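Local coordinates for ESX-1 secretion system protein EccA1 (Mycobacterium tuberculosis, PDB 4F3V) that belongs to the ESX-1 type VII secretion system, where the full-length ATPase may power substrate export; this piece is its N-terminal TPR domain, at residues 180-183 and 189-192; 205-210 and 231-236; 214-219 and 244-249. One frame throughout, in Å; residues are numbered along the deposited sequence.

Three contacts lie in the C-terminal part of this helical domain, all on the same side of the chain's centre. Contact 1 pairs consecutive helices 167-183 and 187-198 and precedes both others in the sequence. Contacts 2 and 3 share helix 207-221 and interlock along the chain; their centres are 11 Å apart, and Leu-231 CB packs on Leu-247 CD1 at 3.3 Å. Contact 1 meets contact 3 where Glu-191 OE2 lies 3.5 Å from Arg-218 NE, a long, weak ion pair. Contacts 1 and 2 do not touch, their nearest atoms being about 7 Å apart. The ATPase module lies outside this fragment, and the sulfate bound beside contact 1 probably came from the crystallisation liquor.

Contact 1: 180-183 and 189-192; sequences AAAN and EAER. With SO4 (sulfate ion), chain E.
In the helical hairpin made by helices 167-183 and 187-198, Ala-181 and Ala-182 meet Ala-190 close to the connecting turn. The backbones come very near each other here: Ala-182 CA and Ala-190 CA are 5.1 Å apart, a spacing that leaves room for little more than methyl groups between the helices. Ala-190 CB points at the opposite helix and lies 3.6 Å from Ala-182 N and 3.7 Å from Ala-182 CB, so one methyl touches both backbone and side chain. Ala-181 CB returns the approach, reaching Ala-190 N at 3.9 Å. These are van der Waals contacts between small, buried residues.

The stem of Glu-189 runs alongside the Ala-181 methyl, with CG 4.1 Å from Ala-181 CB. Its CG stands anti to the backbone N (chi1 173°) and the chain stays extended, which keeps the stem and carboxylate carbon beside the methyl, while OE2 forms a salt bridge with Arg-193 NE. Two residues beyond Ala-190, Arg-192 does not touch the other segment but gives an NH1 hydrogen bond to sulfate O1, 3.1 Å long and bent to 141° at the hydrogen. Arg-193 NH1 also binds this anion, so two adjacent arginines hold it.

Ala-180 packs on helix 151-158, and Ala-182 also touches Tyr-213 of helix 207-221. Close approach of consecutive antiparallel helices over small residues is characteristic of the tetratricopeptide-repeat fold.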
ATOM      1  N   ALA A 180      12.316  -0.684  -8.997  1.00 19.06           N
ATOM      2  CA  ALA A 180      13.098  -1.918  -8.921  1.00 19.83           C
ATOM      3  C   ALA A 180      14.342  -1.826  -9.833  1.00 20.23           C
ATOM      4  O   ALA A 180      15.459  -2.153  -9.418  1.00 21.20           O
ATOM      5  CB  ALA A 180      12.223  -3.138  -9.282  1.00 18.60           C
ATOM      6  N   ALA A 181      14.158  -1.358 -11.071  1.00 20.56           N
ATOM      7  CA  ALA A 181      15.302  -1.159 -11.999  1.00 20.59           C
ATOM      8  C   ALA A 181      16.367  -0.221 -11.447  1.00 21.05           C
ATOM      9  O   ALA A 181      17.553  -0.533 -11.471  1.00 21.66           O
ATOM     10  CB  ALA A 181      14.831  -0.643 -13.341  1.00 20.67           C
ATOM     11  N   ALA A 182      15.937   0.913 -10.911  1.00 20.64           N
ATOM     12  CA  ALA A 182      16.856   1.880 -10.298  1.00 20.89           C
ATOM     13  C   ALA A 182      17.662   1.271  -9.151  1.00 21.70           C
ATOM     14  O   ALA A 182      18.881   1.461  -9.077  1.00 22.77           O
ATOM     15  CB  ALA A 182      16.083   3.096  -9.831  1.00 19.92           C
ATOM     16  N   ASN A 183      16.995   0.502  -8.298  1.00 21.45           N
ATOM     17  CA  ASN A 183      17.653  -0.126  -7.169  1.00 22.24           C
ATOM     18  C   ASN A 183      18.630  -1.241  -7.574  1.00 23.15           C
ATOM     19  O   ASN A 183      19.452  -1.665  -6.768  1.00 23.93           O
ATOM     20  CB  ASN A 183      16.606  -0.634  -6.174  1.00 22.04           C
ATOM     21  CG  ASN A 183      16.090   0.461  -5.251  1.00 21.92           C
ATOM     22  OD1 ASN A 183      16.776   0.849  -4.320  1.00 23.30           O
ATOM     23  ND2 ASN A 183      14.886   0.946  -5.498  1.00 20.71           N
ATOM     24  N   GLU A 189      17.038   2.100 -17.962  1.00 27.93           N
ATOM     25  CA  GLU A 189      15.738   1.449 -17.925  1.00 27.51           C
ATOM     26  C   GLU A 189      14.809   2.141 -16.905  1.00 25.24           C
ATOM     27  O   GLU A 189      13.640   2.388 -17.209  1.00 24.12           O
ATOM     28  CB  GLU A 189      15.901  -0.051 -17.613  1.00 28.99           C
ATOM     29  CG  GLU A 189      14.572  -0.767 -17.383  1.00 29.12           C
ATOM     30  CD  GLU A 189      14.684  -2.266 -17.202  1.00 29.96           C
ATOM     31  OE1 GLU A 189      15.807  -2.841 -17.243  1.00 30.78           O
ATOM     32  OE2 GLU A 189      13.617  -2.871 -17.001  1.00 30.50           O
ATOM     33  N   ALA A 190      15.326   2.423 -15.707  1.00 23.37           N
ATOM     34  CA  ALA A 190      14.563   3.134 -14.677  1.00 23.08           C
ATOM     35  C   ALA A 190      14.013   4.462 -15.209  1.00 23.68           C
ATOM     36  O   ALA A 190      12.843   4.765 -15.041  1.00 22.88           O
ATOM     37  CB  ALA A 190      15.406   3.386 -13.435  1.00 22.26           C
ATOM     38  N   GLU A 191      14.845   5.218 -15.906  1.00 25.19           N
ATOM     39  CA  GLU A 191      14.421   6.508 -16.461  1.00 26.26           C
ATOM     40  C   GLU A 191      13.341   6.370 -17.517  1.00 26.48           C
ATOM     41  O   GLU A 191      12.360   7.097 -17.474  1.00 25.55           O
ATOM     42  CB  GLU A 191      15.625   7.261 -17.005  1.00 27.98           C
ATOM     43  CG  GLU A 191      16.567   7.697 -15.901  1.00 28.34           C
ATOM     44  CD  GLU A 191      17.989   7.943 -16.373  1.00 30.52           C
ATOM     45  OE1 GLU A 191      18.317   7.596 -17.524  1.00 30.80           O
ATOM     46  OE2 GLU A 191      18.787   8.472 -15.557  1.00 32.54           O
ATOM     47  N   ARG A 192      13.487   5.410 -18.429  1.00 27.93           N
ATOM     48  CA  ARG A 192      12.426   5.138 -19.411  1.00 29.74           C
ATOM     49  C   ARG A 192      11.093   4.743 -18.702  1.00 28.03           C
ATOM     50  O   ARG A 192      10.042   5.332 -18.946  1.00 26.01           O
ATOM     51  CB  ARG A 192      12.842   4.011 -20.379  1.00 33.43           C
ATOM     52  CG  ARG A 192      11.791   3.702 -21.450  1.00 37.05           C
ATOM     53  CD  ARG A 192      12.176   2.578 -22.411  1.00 40.85           C
ATOM     54  NE  ARG A 192      12.507   1.322 -21.721  1.00 43.31           N
ATOM     55  CZ  ARG A 192      11.649   0.352 -21.375  1.00 44.22           C
ATOM     56  NH1 ARG A 192      10.338   0.441 -21.624  1.00 45.28           N
ATOM     57  NH2 ARG A 192      12.109  -0.731 -20.757  1.00 44.89           N
TER
HETATM   58  S   SO4 E1003       8.359  -3.602 -21.619  1.00 62.13           S
HETATM   59  O1  SO4 E1003       8.950  -2.330 -22.101  1.00 62.06           O
HETATM   60  O2  SO4 E1003       7.807  -3.357 -20.273  1.00 58.32           O
HETATM   61  O3  SO4 E1003       7.243  -4.035 -22.483  1.00 64.28           O
HETATM   62  O4  SO4 E1003       9.416  -4.645 -21.599  1.00 58.37           O

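Contact 2: 205-210 and 231-236; sequences ACARAI and LEWLQT
Trp-233 brings the far corner of its six-membered ring against the methyl of Ala-207, CH2 lying 4.1 Å from Ala-207 CB. The methyl sits at the edge of the indole, near its plane, so this is an edge contact and not a CH-pi stack on the face. It belongs to the helical array of the tetratricopeptide-repeat domain, where the first turn of helix 207-221 packs against the later part of helix 224-237. The tryptophan CA–CB bond is not aimed at the partner helix; with CG anti to the backbone N (chi1 177°), the ring nevertheless extends across the gap. The neighbouring ring atom CZ3 comes within 4.1 Å of Ala-207 O, and the same side chain also touches Ala-211.

Leu-234 supplies the second point of touch, its CB facing the other helix. Arg-208 and Leu-234 also have the closest backbones, with CA atoms 7.2 Å apart. At that separation the span is bridged by a leucine branch and a ring corner, both from helix 224-237. Leu-234 also packs on Ala-211 and on Val-243 of helix 241-248.

The charged end of Arg-208 is engaged away from Leu-234, in a salt bridge from NH2 to Glu-240 OE1; Cys-206, two residues earlier, is the N-cap of helix 207-221. Ala-207 and Arg-208 both touch His-238 as well, in the loop that follows helix 224-237. What Leu-234 meets is the backbone of the arginine and not its guanidinium: one branch, CD2, rests 4.1 Å from both CA and O of Arg-208.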
ATOM      1  N   ALA A 205      -0.335  10.068  -8.091  1.00 25.94           N
ATOM      2  CA  ALA A 205      -0.292   9.296  -6.843  1.00 25.26           C
ATOM      3  C   ALA A 205       1.125   8.850  -6.502  1.00 23.72           C
ATOM      4  O   ALA A 205       1.449   8.731  -5.331  1.00 23.87           O
ATOM      5  CB  ALA A 205      -1.200   8.076  -6.916  1.00 25.34           C
ATOM      6  N   CYS A 206       1.951   8.626  -7.521  1.00 22.67           N
ATOM      7  CA  CYS A 206       3.302   8.102  -7.344  1.00 21.91           C
ATOM      8  C   CYS A 206       4.385   9.181  -7.630  1.00 21.71           C
ATOM      9  O   CYS A 206       5.554   8.860  -7.825  1.00 20.96           O
ATOM     10  CB  CYS A 206       3.504   6.879  -8.249  1.00 21.38           C
ATOM     11  SG  CYS A 206       2.360   5.482  -7.945  1.00 22.56           S
ATOM     12  N   ALA A 207       3.989  10.454  -7.579  1.00 23.02           N
ATOM     13  CA  ALA A 207       4.871  11.561  -7.972  1.00 22.82           C
ATOM     14  C   ALA A 207       6.173  11.580  -7.188  1.00 22.57           C
ATOM     15  O   ALA A 207       7.224  11.845  -7.739  1.00 21.31           O
ATOM     16  CB  ALA A 207       4.152  12.907  -7.832  1.00 23.32           C
ATOM     17  N   ARG A 208       6.099  11.285  -5.900  1.00 23.89           N
ATOM     18  CA  ARG A 208       7.274  11.376  -5.045  1.00 24.63           C
ATOM     19  C   ARG A 208       8.358  10.333  -5.369  1.00 22.86           C
ATOM     20  O   ARG A 208       9.540  10.696  -5.517  1.00 22.37           O
ATOM     21  CB  ARG A 208       6.864  11.298  -3.590  1.00 27.17           C
ATOM     22  CG  ARG A 208       6.038  12.510  -3.190  1.00 30.75           C
ATOM     23  CD  ARG A 208       5.470  12.342  -1.805  1.00 33.98           C
ATOM     24  NE  ARG A 208       6.550  12.285  -0.834  1.00 36.83           N
ATOM     25  CZ  ARG A 208       6.505  11.664   0.339  1.00 39.97           C
ATOM     26  NH1 ARG A 208       5.439  10.979   0.727  1.00 40.80           N
ATOM     27  NH2 ARG A 208       7.576  11.709   1.124  1.00 43.29           N
ATOM     28  N   ALA A 209       7.956   9.065  -5.488  1.00 20.71           N
ATOM     29  CA  ALA A 209       8.887   7.997  -5.860  1.00 19.72           C
ATOM     30  C   ALA A 209       9.392   8.194  -7.288  1.00 18.96           C
ATOM     31  O   ALA A 209      10.558   7.964  -7.578  1.00 18.63           O
ATOM     32  CB  ALA A 209       8.232   6.612  -5.722  1.00 20.00           C
ATOM     33  N   ILE A 210       8.521   8.624  -8.192  1.00 19.23           N
ATOM     34  CA  ILE A 210       8.915   8.845  -9.575  1.00 19.02           C
ATOM     35  C   ILE A 210      10.066   9.880  -9.618  1.00 20.36           C
ATOM     36  O   ILE A 210      11.133   9.611 -10.193  1.00 20.75           O
ATOM     37  CB  ILE A 210       7.734   9.308 -10.454  1.00 18.93           C
ATOM     38  CG1 ILE A 210       6.751   8.150 -10.690  1.00 18.75           C
ATOM     39  CG2 ILE A 210       8.256   9.816 -11.800  1.00 18.32           C
ATOM     40  CD1 ILE A 210       5.444   8.571 -11.357  1.00 18.68           C
ATOM     41  N   LEU A 231      15.248  17.285  -7.867  1.00 24.29           N
ATOM     42  CA  LEU A 231      15.209  17.479  -6.412  1.00 24.76           C
ATOM     43  C   LEU A 231      14.661  18.859  -6.040  1.00 25.60           C
ATOM     44  O   LEU A 231      13.902  18.989  -5.071  1.00 25.16           O
ATOM     45  CB  LEU A 231      16.590  17.230  -5.787  1.00 26.12           C
ATOM     46  CG  LEU A 231      17.087  15.774  -5.877  1.00 25.64           C
ATOM     47  CD1 LEU A 231      18.563  15.606  -5.536  1.00 26.83           C
ATOM     48  CD2 LEU A 231      16.257  14.876  -4.970  1.00 24.60           C
ATOM     49  N   GLU A 232      14.987  19.888  -6.832  1.00 25.93           N
ATOM     50  CA  GLU A 232      14.366  21.211  -6.630  1.00 26.83           C
ATOM     51  C   GLU A 232      12.860  21.157  -6.837  1.00 25.64           C
ATOM     52  O   GLU A 232      12.090  21.768  -6.083  1.00 26.72           O
ATOM     53  CB  GLU A 232      14.998  22.282  -7.554  1.00 27.68           C
ATOM     54  CG  GLU A 232      16.446  22.591  -7.220  1.00 29.03           C
ATOM     55  CD  GLU A 232      17.154  23.563  -8.166  1.00 30.42           C
ATOM     56  OE1 GLU A 232      16.678  23.810  -9.291  1.00 30.16           O
ATOM     57  OE2 GLU A 232      18.224  24.076  -7.762  1.00 30.90           O
ATOM     58  N   TRP A 233      12.429  20.417  -7.850  1.00 24.39           N
ATOM     59  CA  TRP A 233      11.001  20.231  -8.079  1.00 23.65           C
ATOM     60  C   TRP A 233      10.363  19.550  -6.880  1.00 24.10           C
ATOM     61  O   TRP A 233       9.294  19.967  -6.401  1.00 23.17           O
ATOM     62  CB  TRP A 233      10.769  19.442  -9.352  1.00 22.44           C
ATOM     63  CG  TRP A 233       9.330  19.178  -9.581  1.00 22.10           C
ATOM     64  CD1 TRP A 233       8.421  20.008 -10.203  1.00 22.81           C
ATOM     65  CD2 TRP A 233       8.557  18.018  -9.142  1.00 21.50           C
ATOM     66  NE1 TRP A 233       7.181  19.444 -10.207  1.00 22.44           N
ATOM     67  CE2 TRP A 233       7.198  18.254  -9.577  1.00 21.73           C
ATOM     68  CE3 TRP A 233       8.862  16.824  -8.491  1.00 20.81           C
ATOM     69  CZ2 TRP A 233       6.187  17.348  -9.340  1.00 21.41           C
ATOM     70  CZ3 TRP A 233       7.830  15.914  -8.254  1.00 20.31           C
ATOM     71  CH2 TRP A 233       6.533  16.175  -8.661  1.00 20.93           C
ATOM     72  N   LEU A 234      11.020  18.508  -6.369  1.00 24.76           N
ATOM     73  CA  LEU A 234      10.512  17.776  -5.190  1.00 26.38           C
ATOM     74  C   LEU A 234      10.442  18.646  -3.949  1.00 28.60           C
ATOM     75  O   LEU A 234       9.445  18.606  -3.238  1.00 29.89           O
ATOM     76  CB  LEU A 234      11.363  16.554  -4.863  1.00 25.86           C
ATOM     77  CG  LEU A 234      10.939  15.201  -5.403  1.00 26.52           C
ATOM     78  CD1 LEU A 234      11.990  14.171  -4.941  1.00 25.78           C
ATOM     79  CD2 LEU A 234       9.515  14.776  -4.947  1.00 24.56           C
ATOM     80  N   GLN A 235      11.484  19.437  -3.685  1.00 30.67           N
ATOM     81  CA  GLN A 235      11.489  20.276  -2.492  1.00 33.89           C
ATOM     82  C   GLN A 235      10.392  21.336  -2.592  1.00 34.15           C
ATOM     83  O   GLN A 235       9.823  21.735  -1.572  1.00 36.10           O
ATOM     84  CB  GLN A 235      12.875  20.915  -2.237  1.00 37.53           C
ATOM     85  CG  GLN A 235      13.103  21.540  -0.842  1.00 40.59           C
ATOM     86  CD  GLN A 235      12.794  20.628   0.376  1.00 43.18           C
ATOM     87  OE1 GLN A 235      12.698  19.380   0.285  1.00 42.59           O
ATOM     88  NE2 GLN A 235      12.637  21.270   1.541  1.00 45.68           N
ATOM     89  N   THR A 236      10.060  21.763  -3.811  1.00 32.76           N
ATOM     90  CA  THR A 236       8.965  22.717  -3.993  1.00 32.75           C
ATOM     91  C   THR A 236       7.603  22.083  -3.807  1.00 30.93           C
ATOM     92  O   THR A 236       6.747  22.669  -3.176  1.00 32.37           O
ATOM     93  CB  THR A 236       8.999  23.386  -5.370  1.00 32.76           C
ATOM     94  OG1 THR A 236      10.225  24.088  -5.504  1.00 35.46           O
ATOM     95  CG2 THR A 236       7.847  24.336  -5.523  1.00 34.27           C
TER

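Contact 3: 214-219 and 244-249; sequences LAMARR and AAALKD
Arg-219 reaches across to helix 241-248 and grips one backbone oxygen end-on, NH1 and NH2 both donating to Ala-246 O at 3.0 Å. The N-H...O angles are 146° and 147°, so both bonds are equally bent at the hydrogen, though NH2 lies closer to the line of the C=O bond than NH1. The oxygen lies almost in the guanidinium plane, whereas both nitrogens are tilted 27° from the carbonyl plane and approach it from the same face. An arm with CG anti to the backbone N and a bend at chi3 delivers the group edge-first.

Further partners share the same nitrogens: NH2 forms a salt bridge with Glu-224 OE2, and NH1 donates to Tyr-252 O. Asp-249 O is also near, 3.2 Å from NH1, but the angle is too poor for a hydrogen bond. Within this TPR-domain helical array, the buried guanidinium thus ties helix 207-221 to the final turn of helix 241-248 and to the loop after it. Its positive charge, offset by Glu-224, would be expected to polarise the Ala-246 carbonyl.

Apolar packing flanks the polar grip. Met-216, bent at chi2 and chi3, turns its terminal CE to Ala-246 CB at 4.2 Å, and Ala-246 CB also lies 4.1 Å from Arg-219 NH1. Asp-249 OD1 has its own partner, the hydroxyl OG of Ser-251.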
ATOM      1  N   LEU A 214      14.050   9.012 -10.304  1.00 20.47           N
ATOM      2  CA  LEU A 214      14.629   9.664 -11.493  1.00 20.91           C
ATOM      3  C   LEU A 214      15.849  10.467 -11.079  1.00 21.55           C
ATOM      4  O   LEU A 214      16.878  10.403 -11.750  1.00 22.17           O
ATOM      5  CB  LEU A 214      13.631  10.580 -12.220  1.00 20.70           C
ATOM      6  CG  LEU A 214      12.579   9.945 -13.153  1.00 21.17           C
ATOM      7  CD1 LEU A 214      11.486  10.963 -13.536  1.00 21.04           C
ATOM      8  CD2 LEU A 214      13.270   9.385 -14.409  1.00 21.37           C
ATOM      9  N   ALA A 215      15.741  11.245  -9.993  1.00 22.06           N
ATOM     10  CA  ALA A 215      16.865  12.091  -9.539  1.00 23.15           C
ATOM     11  C   ALA A 215      18.049  11.232  -9.178  1.00 24.84           C
ATOM     12  O   ALA A 215      19.196  11.524  -9.567  1.00 26.61           O
ATOM     13  CB  ALA A 215      16.472  12.979  -8.361  1.00 23.60           C
ATOM     14  N   MET A 216      17.793  10.162  -8.434  1.00 24.99           N
ATOM     15  CA  MET A 216      18.871   9.244  -8.044  1.00 26.27           C
ATOM     16  C   MET A 216      19.514   8.573  -9.261  1.00 26.55           C
ATOM     17  O   MET A 216      20.739   8.452  -9.324  1.00 29.09           O
ATOM     18  CB  MET A 216      18.361   8.194  -7.055  1.00 25.90           C
ATOM     19  CG  MET A 216      18.066   8.735  -5.661  1.00 27.29           C
ATOM     20  SD  MET A 216      19.462   9.530  -4.831  1.00 29.91           S
ATOM     21  CE  MET A 216      18.977  11.248  -4.785  1.00 29.84           C
ATOM     22  N   ALA A 217      18.704   8.141 -10.229  1.00 25.86           N
ATOM     23  CA  ALA A 217      19.265   7.563 -11.453  1.00 26.52           C
ATOM     24  C   ALA A 217      20.155   8.567 -12.194  1.00 28.33           C
ATOM     25  O   ALA A 217      21.244   8.209 -12.668  1.00 28.51           O
ATOM     26  CB  ALA A 217      18.187   7.049 -12.379  1.00 24.67           C
ATOM     27  N   ARG A 218      19.675   9.807 -12.331  1.00 28.11           N
ATOM     28  CA  ARG A 218      20.456  10.822 -13.026  1.00 29.90           C
ATOM     29  C   ARG A 218      21.761  11.106 -12.326  1.00 30.87           C
ATOM     30  O   ARG A 218      22.820  11.230 -12.971  1.00 32.39           O
ATOM     31  CB  ARG A 218      19.672  12.125 -13.167  1.00 29.98           C
ATOM     32  CG  ARG A 218      18.452  12.001 -14.047  1.00 29.99           C
ATOM     33  CD  ARG A 218      18.831  11.860 -15.499  1.00 32.31           C
ATOM     34  NE  ARG A 218      17.625  11.652 -16.272  1.00 33.41           N
ATOM     35  CZ  ARG A 218      17.586  11.268 -17.543  1.00 35.07           C
ATOM     36  NH1 ARG A 218      18.693  11.020 -18.222  1.00 36.99           N
ATOM     37  NH2 ARG A 218      16.410  11.135 -18.133  1.00 37.21           N
ATOM     38  N   ARG A 219      21.703  11.242 -11.010  1.00 31.04           N
ATOM     39  CA  ARG A 219      22.913  11.535 -10.241  1.00 32.86           C
ATOM     40  C   ARG A 219      23.948  10.407 -10.400  1.00 34.51           C
ATOM     41  O   ARG A 219      25.117  10.671 -10.621  1.00 34.29           O
ATOM     42  CB  ARG A 219      22.590  11.738  -8.769  1.00 33.24           C
ATOM     43  CG  ARG A 219      23.833  11.919  -7.906  1.00 35.23           C
ATOM     44  CD  ARG A 219      23.470  12.431  -6.531  1.00 35.74           C
ATOM     45  NE  ARG A 219      23.232  13.865  -6.538  1.00 36.07           N
ATOM     46  CZ  ARG A 219      22.702  14.532  -5.520  1.00 36.88           C
ATOM     47  NH1 ARG A 219      22.325  13.897  -4.410  1.00 37.36           N
ATOM     48  NH2 ARG A 219      22.551  15.844  -5.602  1.00 36.16           N
ATOM     49  N   ALA A 244      15.901  17.718   0.915  1.00 37.12           N
ATOM     50  CA  ALA A 244      16.771  18.824   1.305  1.00 39.42           C
ATOM     51  C   ALA A 244      18.212  18.353   1.440  1.00 40.22           C
ATOM     52  O   ALA A 244      19.139  19.012   0.949  1.00 40.60           O
ATOM     53  CB  ALA A 244      16.291  19.451   2.615  1.00 40.71           C
ATOM     54  N   ALA A 245      18.397  17.211   2.100  1.00 40.46           N
ATOM     55  CA  ALA A 245      19.723  16.639   2.315  1.00 41.74           C
ATOM     56  C   ALA A 245      20.386  16.238   0.983  1.00 40.92           C
ATOM     57  O   ALA A 245      21.562  16.497   0.759  1.00 42.73           O
ATOM     58  CB  ALA A 245      19.646  15.443   3.261  1.00 41.97           C
ATOM     59  N   ALA A 246      19.637  15.602   0.103  1.00 38.59           N
ATOM     60  CA  ALA A 246      20.170  15.158  -1.187  1.00 37.91           C
ATOM     61  C   ALA A 246      20.516  16.348  -2.101  1.00 38.25           C
ATOM     62  O   ALA A 246      21.450  16.279  -2.899  1.00 37.48           O
ATOM     63  CB  ALA A 246      19.163  14.242  -1.856  1.00 34.68           C
ATOM     64  N   LEU A 247      19.751  17.425  -1.984  1.00 39.70           N
ATOM     65  CA  LEU A 247      19.993  18.647  -2.764  1.00 41.51           C
ATOM     66  C   LEU A 247      21.276  19.345  -2.287  1.00 44.45           C
ATOM     67  O   LEU A 247      22.070  19.850  -3.092  1.00 46.35           O
ATOM     68  CB  LEU A 247      18.752  19.545  -2.675  1.00 41.69           C
ATOM     69  CG  LEU A 247      18.524  20.586  -3.770  1.00 42.41           C
ATOM     70  CD1 LEU A 247      18.345  19.917  -5.127  1.00 40.64           C
ATOM     71  CD2 LEU A 247      17.331  21.470  -3.412  1.00 41.27           C
ATOM     72  N   LYS A 248      21.510  19.325  -0.978  1.00 46.53           N
ATOM     73  CA  LYS A 248      22.681  19.980  -0.393  1.00 49.87           C
ATOM     74  C   LYS A 248      23.970  19.178  -0.550  1.00 49.31           C
ATOM     75  O   LYS A 248      25.045  19.736  -0.419  1.00 50.97           O
ATOM     76  CB  LYS A 248      22.449  20.326   1.097  1.00 53.62           C
ATOM     77  CG  LYS A 248      21.715  21.634   1.284  1.00 55.76           C
ATOM     78  CD  LYS A 248      21.899  22.246   2.673  1.00 60.57           C
ATOM     79  CE  LYS A 248      21.323  23.679   2.721  1.00 62.41           C
ATOM     80  NZ  LYS A 248      22.329  24.733   3.055  1.00 63.42           N
ATOM     81  N   ASP A 249      23.875  17.881  -0.827  1.00 47.03           N
ATOM     82  CA  ASP A 249      25.059  17.009  -0.838  1.00 47.54           C
ATOM     83  C   ASP A 249      25.102  16.134  -2.094  1.00 45.59           C
ATOM     84  O   ASP A 249      24.327  15.182  -2.216  1.00 43.53           O
ATOM     85  CB  ASP A 249      25.065  16.139   0.413  1.00 47.82           C
ATOM     86  CG  ASP A 249      26.276  15.267   0.507  1.00 49.70           C
ATOM     87  OD1 ASP A 249      27.207  15.374  -0.317  1.00 49.57           O
ATOM     88  OD2 ASP A 249      26.299  14.449   1.438  1.00 53.91           O
TER